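Local structure of CG8862 (Drosophila melanogaster, 3ISM) at residues 125-129 / 130-134; 99-102 / 103-107; 136-139 / 140-143. The protein probably cleaves DNA and RNA as a magnesium-dependent, non-specific mitochondrial endonuclease, and is held here in complex with its inhibitor. One frame throughout, in Å; residues are numbered along the deposited sequence.

Contact 1. Residues 125-129 / 130-134. With MG (magnesium ion), chain F.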
# COMPACT_ATOMS: atom_id res chain seq x y z
N ALA B 125 -12.11 9.29 -3.27
CA ALA B 125 -11.58 8.64 -2.07
C ALA B 125 -12.38 9.11 -0.86
O ALA B 125 -12.90 10.23 -0.86
CB ALA B 125 -10.08 8.92 -1.87
N PRO B 126 -12.51 8.23 0.14
CA PRO B 126 -13.23 8.60 1.36
C PRO B 126 -12.55 9.77 2.04
O PRO B 126 -11.37 9.70 2.39
CB PRO B 126 -13.18 7.33 2.22
CG PRO B 126 -13.03 6.23 1.23
CD PRO B 126 -12.11 6.82 0.17
N GLN B 127 -13.30 10.85 2.20
CA GLN B 127 -12.83 12.02 2.91
C GLN B 127 -13.83 12.40 3.98
O GLN B 127 -15.05 12.29 3.76
CB GLN B 127 -12.65 13.19 1.95
CG GLN B 127 -11.62 12.93 0.86
CD GLN B 127 -11.34 14.16 0.03
OE1 GLN B 127 -12.26 14.88 -0.36
NE2 GLN B 127 -10.07 14.42 -0.25
N VAL B 128 -13.32 12.83 5.14
CA VAL B 128 -14.14 13.53 6.14
C VAL B 128 -14.88 14.68 5.46
O VAL B 128 -14.30 15.41 4.65
CB VAL B 128 -13.23 14.06 7.29
CG1 VAL B 128 -13.99 14.97 8.25
CG2 VAL B 128 -12.60 12.88 8.04
N GLY B 129 -16.17 14.82 5.76
CA GLY B 129 -17.02 15.80 5.12
C GLY B 129 -16.87 17.20 5.67
O GLY B 129 -16.05 17.98 5.18
N GLN B 130 -17.70 17.52 6.66
CA GLN B 130 -17.61 18.75 7.43
C GLN B 130 -16.23 18.84 8.05
O GLN B 130 -15.77 17.90 8.72
CB GLN B 130 -18.66 18.76 8.53
CG GLN B 130 -20.07 19.07 8.06
CD GLN B 130 -21.09 18.94 9.18
OE1 GLN B 130 -21.36 19.90 9.91
NE2 GLN B 130 -21.68 17.75 9.30
N GLY B 131 -15.57 19.98 7.84
CA GLY B 131 -14.22 20.19 8.35
C GLY B 131 -13.09 19.67 7.48
O GLY B 131 -11.93 19.72 7.89
N PHE B 132 -13.41 19.18 6.28
CA PHE B 132 -12.36 18.76 5.35
C PHE B 132 -12.82 18.85 3.88
O PHE B 132 -12.67 19.92 3.27
CB PHE B 132 -11.75 17.37 5.72
CG PHE B 132 -10.56 16.99 4.88
CD1 PHE B 132 -9.36 17.69 5.01
CD2 PHE B 132 -10.64 15.96 3.95
CE1 PHE B 132 -8.24 17.35 4.22
CE2 PHE B 132 -9.54 15.61 3.17
CZ PHE B 132 -8.33 16.31 3.30
N ASN B 133 -13.39 17.77 3.33
CA ASN B 133 -13.90 17.80 1.94
C ASN B 133 -14.69 19.07 1.65
O ASN B 133 -14.44 19.76 0.65
CB ASN B 133 -14.77 16.57 1.65
CG ASN B 133 -15.41 16.60 0.24
OD1 ASN B 133 -14.73 16.85 -0.77
ND2 ASN B 133 -16.71 16.33 0.18
N ARG B 134 -15.61 19.41 2.56
CA ARG B 134 -16.54 20.52 2.34
C ARG B 134 -15.98 21.86 2.77
O ARG B 134 -16.54 22.90 2.45
CB ARG B 134 -17.88 20.26 3.04
CG ARG B 134 -18.49 18.91 2.69
CD ARG B 134 -19.89 18.72 3.31
NE ARG B 134 -20.19 17.29 3.38
CZ ARG B 134 -21.27 16.76 3.95
NH1 ARG B 134 -21.43 15.44 3.96
NH2 ARG B 134 -22.18 17.54 4.50
MG MG F . -14.49 17.65 -2.77
O HOH W 1 -13.50 19.35 -1.78
O HOH W 2 -16.17 18.93 -2.84
O HOH W 3 -15.73 16.27 -3.39
O HOH W 4 -12.70 16.52 -2.50
O HOH W 5 -13.83 18.26 -4.44

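Contact 2. Residues 99-102 / 103-107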
# COMPACT_ATOMS: atom_id res chain seq x y z
N ARG B 99 -17.80 10.97 -0.57
CA ARG B 99 -17.12 10.63 -1.82
C ARG B 99 -16.36 11.87 -2.26
O ARG B 99 -16.94 12.84 -2.80
CB ARG B 99 -18.13 10.22 -2.90
CG ARG B 99 -18.94 8.99 -2.54
CD ARG B 99 -20.23 8.90 -3.33
NE ARG B 99 -21.23 9.83 -2.82
CZ ARG B 99 -22.53 9.75 -3.07
NH1 ARG B 99 -23.03 8.77 -3.82
NH2 ARG B 99 -23.35 10.67 -2.56
N GLY B 100 -15.05 11.87 -2.01
CA GLY B 100 -14.25 13.09 -2.21
C GLY B 100 -13.49 13.09 -3.53
O GLY B 100 -12.65 12.20 -3.77
N HIS B 101 -13.81 14.07 -4.39
CA HIS B 101 -13.14 14.22 -5.67
C HIS B 101 -11.63 14.38 -5.46
O HIS B 101 -11.20 15.21 -4.64
CB HIS B 101 -13.59 15.49 -6.38
CG HIS B 101 -14.95 15.44 -6.98
ND1 HIS B 101 -16.10 15.65 -6.25
CD2 HIS B 101 -15.35 15.27 -8.27
CE1 HIS B 101 -17.15 15.58 -7.05
NE2 HIS B 101 -16.72 15.35 -8.28
N MET B 102 -10.84 13.62 -6.22
CA MET B 102 -9.42 13.96 -6.38
C MET B 102 -9.25 15.09 -7.42
O MET B 102 -8.71 16.14 -7.10
CB MET B 102 -8.57 12.72 -6.70
CG MET B 102 -8.57 11.63 -5.61
SD MET B 102 -7.86 12.12 -4.01
CE MET B 102 -9.35 12.69 -3.13
N ALA B 103 -9.71 14.86 -8.64
CA ALA B 103 -9.84 15.93 -9.63
C ALA B 103 -11.19 16.59 -9.38
O ALA B 103 -12.24 15.98 -9.66
CB ALA B 103 -9.78 15.37 -11.05
N ALA B 104 -11.17 17.82 -8.85
CA ALA B 104 -12.39 18.54 -8.46
C ALA B 104 -13.25 18.93 -9.66
O ALA B 104 -12.74 19.27 -10.73
CB ALA B 104 -12.05 19.79 -7.64
N ALA B 105 -14.56 18.86 -9.47
CA ALA B 105 -15.52 19.16 -10.54
C ALA B 105 -15.37 20.60 -11.05
O ALA B 105 -15.58 20.88 -12.24
CB ALA B 105 -16.92 18.91 -10.03
N GLY B 106 -14.98 21.51 -10.15
CA GLY B 106 -14.79 22.92 -10.45
C GLY B 106 -13.55 23.27 -11.26
O GLY B 106 -13.37 24.40 -11.70
N ASN B 107 -12.66 22.30 -11.43
CA ASN B 107 -11.45 22.50 -12.21
C ASN B 107 -11.71 22.21 -13.70
O ASN B 107 -10.79 22.30 -14.53
CB ASN B 107 -10.36 21.54 -11.71
CG ASN B 107 -9.96 21.79 -10.28
OD1 ASN B 107 -10.19 22.87 -9.73
ND2 ASN B 107 -9.34 20.79 -9.66
O HOH W 6 -8.31 18.75 -8.12

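Contact 3. Residues 136-139 / 140-143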
# COMPACT_ATOMS: atom_id res chain seq x y z
N ALA B 136 -11.91 22.92 4.61
CA ALA B 136 -10.46 23.04 4.43
C ALA B 136 -9.90 22.51 3.08
O ALA B 136 -9.12 23.19 2.42
CB ALA B 136 -9.72 22.37 5.61
N TRP B 137 -10.30 21.31 2.68
CA TRP B 137 -9.83 20.76 1.40
C TRP B 137 -10.36 21.57 0.21
O TRP B 137 -9.63 21.81 -0.75
CB TRP B 137 -10.19 19.27 1.28
CG TRP B 137 -9.61 18.58 0.08
CD1 TRP B 137 -10.29 18.12 -1.01
CD2 TRP B 137 -8.23 18.26 -0.16
NE1 TRP B 137 -9.43 17.54 -1.91
CE2 TRP B 137 -8.16 17.62 -1.41
CE3 TRP B 137 -7.05 18.46 0.57
CZ2 TRP B 137 -6.95 17.16 -1.95
CZ3 TRP B 137 -5.84 18.00 0.03
CH2 TRP B 137 -5.81 17.37 -1.22
N ASN B 138 -11.62 21.98 0.28
CA ASN B 138 -12.17 22.88 -0.74
C ASN B 138 -11.39 24.20 -0.81
O ASN B 138 -11.16 24.73 -1.90
CB ASN B 138 -13.67 23.16 -0.50
CG ASN B 138 -14.22 24.22 -1.45
OD1 ASN B 138 -14.79 25.21 -1.01
ND2 ASN B 138 -14.07 24.01 -2.75
N THR B 139 -10.97 24.71 0.35
CA THR B 139 -10.19 25.95 0.41
C THR B 139 -8.89 25.83 -0.41
O THR B 139 -8.53 26.75 -1.16
CB THR B 139 -9.88 26.35 1.87
OG1 THR B 139 -11.11 26.41 2.61
CG2 THR B 139 -9.17 27.72 1.95
N LEU B 140 -8.23 24.67 -0.30
CA LEU B 140 -7.04 24.39 -1.08
C LEU B 140 -7.37 24.31 -2.57
O LEU B 140 -6.68 24.93 -3.39
CB LEU B 140 -6.36 23.10 -0.61
CG LEU B 140 -5.10 22.66 -1.38
CD1 LEU B 140 -4.05 23.80 -1.46
CD2 LEU B 140 -4.48 21.38 -0.78
N GLU B 141 -8.42 23.57 -2.90
CA GLU B 141 -8.92 23.51 -4.28
C GLU B 141 -9.20 24.91 -4.84
O GLU B 141 -8.74 25.25 -5.94
CB GLU B 141 -10.17 22.63 -4.36
CG GLU B 141 -9.87 21.15 -4.15
CD GLU B 141 -11.13 20.32 -3.95
OE1 GLU B 141 -12.12 20.83 -3.36
OE2 GLU B 141 -11.11 19.14 -4.37
N ALA B 142 -9.91 25.74 -4.09
CA ALA B 142 -10.19 27.12 -4.50
C ALA B 142 -8.93 27.97 -4.71
O ALA B 142 -8.88 28.80 -5.61
CB ALA B 142 -11.14 27.79 -3.51
N HIS B 143 -7.91 27.74 -3.87
CA HIS B 143 -6.62 28.44 -3.98
C HIS B 143 -5.88 28.08 -5.27
O HIS B 143 -5.32 28.95 -5.93
CB HIS B 143 -5.74 28.07 -2.76
CG HIS B 143 -4.28 28.36 -2.96
ND1 HIS B 143 -3.73 29.60 -2.76
CD2 HIS B 143 -3.25 27.54 -3.31
CE1 HIS B 143 -2.44 29.56 -2.99
NE2 HIS B 143 -2.12 28.32 -3.34
O HOH W 7 -9.07 17.87 -4.82

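Contact 1. Residues 125-129 / 130-134
The phenyl ring of Phe-132 is met at its edge, in plane, by Gln-127 CB and by the carbonyl oxygen of Val-128. At this edge CD2 is 4.0 Å from Gln-127 CB and 3.8 Å from Val-128 O. The Gln-127 amide plane stands 75° from the ring, and the two side chains cross at about a right angle. Outside the two segments, the ring of Trp-137 also meets Phe-132, with planes about 30° apart. This is the link between the second strand and the helix of a beta-beta-alpha metal (His-Me) finger.

The chain turns tightly here. Asn-133 N donates to Val-128 O (2.9 Å) and Arg-134 N to Gly-129 O (3.0 Å). Both bonds span five residues, as in a pi-type turn. Phe-132 N gives Gly-129 O a second bond of 3.1 Å. The two donors lie well out of the carbonyl plane, on opposite faces of it, and neither is on a lone pair. Beside the turn, Val-128 CB packs on Phe-132 CB.

The turn presents Asn-133 to the magnesium ion. Its CG is anti to the backbone N (chi1 176°), and OD1 binds the metal at 2.2 Å. Five waters complete six ligands. Asp-98 holds the amide by accepting from ND2, and it also forms a salt bridge with Arg-134. Arg-134 NH2 in turn bonds Ala-326 O of the CG4930 chain. Water 1, one of the metal's ligands, donates to Asn-133 O at 2.6 Å.

Contact 2. Residues 99-102 / 103-107
His-101 and Met-102 carry the contact with the following loop, Ala-103 to Ala-105. Arg-99 takes no part in the contact; its guanidinium forms a salt bridge with Asp-330 and a cation-pi contact with Phe-286, both of the CG4930 chain.

The loop passes along one edge and one face of the His-101 ring. CG of His-101 lies beside the backbone N and anti to the carbonyl carbon (chi1 -74°), which sets the imidazole beside residues 103-105. The CD2 edge faces the carbonyl oxygen of Ala-103, near the ring plane, at 3.5 Å. The same oxygen is also close to CG and CB, so it lies along this side chain from its root to the ring. Ala-105 N sits over one face, 3.9 Å from CD2. The methyl CB of Ala-105 touches NE2 at 4.0 Å. Nearer the backbone, His-101 CB packs against Ala-104 CA at 3.9 Å. Phe-119 adds an edge-to-face contact with the imidazole.

His-101 ends the first strand of the beta-beta-alpha metal finger and is the predicted proton acceptor of the active site.

Met-102 turns the chain out of the strand. Its CB starts away from the loop, and the chain, bent at chi2 and chi3, touches Pro-50 and Val-53. Its carbonyl is tied to the loop by water: water 6 donates to Met-102 O at 2.8 Å and accepts from Ala-104 N at 3.1 Å. Just beyond, Asn-107 N donates to Ala-104 O at 3.1 Å and closes a 3-10 turn.

Contact 3. Residues 136-139 / 140-143
Trp-137 and Glu-141 are joined by a backbone bond of helix 136-146, in which each carbonyl of 136-139 accepts from the amide four residues on. The shortest of these bonds is Ala-142 N to Asn-138 O, at 2.7 Å. Glu-141 N to Trp-137 O is 3.0 Å and nearly straight, at 174°. This is the helix of the beta-beta-alpha metal finger.

Apolar packing lies on the side of the helix turned to strands 189-197 and 203-211. The six-membered part of the Trp-137 indole touches Leu-140 at its far end: CZ3 is 3.7 Å from CD2. Met-210 and Lys-192 cover the same two residues. Trp-137 places its ring here because CG is anti to the backbone N (chi1 -173°).

The carboxylate of Glu-141 meets the other end of the indole. Its side chain crosses that of Trp-137 at about a right angle, and CG lies over one face of the ring. The carboxylate and ring planes are 51° apart. OE2 is 3.4 Å from Trp-137 NE1. Water 7 lies beside both and takes a weak bond of 3.0 Å from NE1. The other oxygen, OE1, comes within 3.3 Å of Asn-138 CA.

Polar ends at the flanks are held from outside. Thr-139 OG1 bonds Asp-135 O, and His-143 NE2 bonds Glu-206. Asn-138 ND2 makes a weak bond to Glu-335 of the CG4930 chain.

Glu-141 is an observed magnesium site residue. Each of its carboxylate oxygens is 4.0 Å from the ion, too far for direct ligation. Its negative charge thus probably acts on the metal through the bound waters.

How the contacts relate
In chain order contact 2 comes first, then contact 1, then contact 3, and together they build one metal finger around the magnesium ion. Contacts 1 and 2 sit on paired antiparallel strands, with a probable hydrogen bond of 2.9 Å from Gly-100 N to Ala-125 O. Contact 1 runs into contact 3 through Trp-137 N, 2.8 Å from Phe-132 O. Contacts 2 and 3 meet where Ala-104 CB lies 3.5 Å from Glu-141 OE2. Asn-133 of contact 1 binds the ion directly. The side chains of His-101 (contact 2) and Glu-141 (contact 3) each come within about 4 Å of it, nearest atoms, and lie about 5 Å from each other.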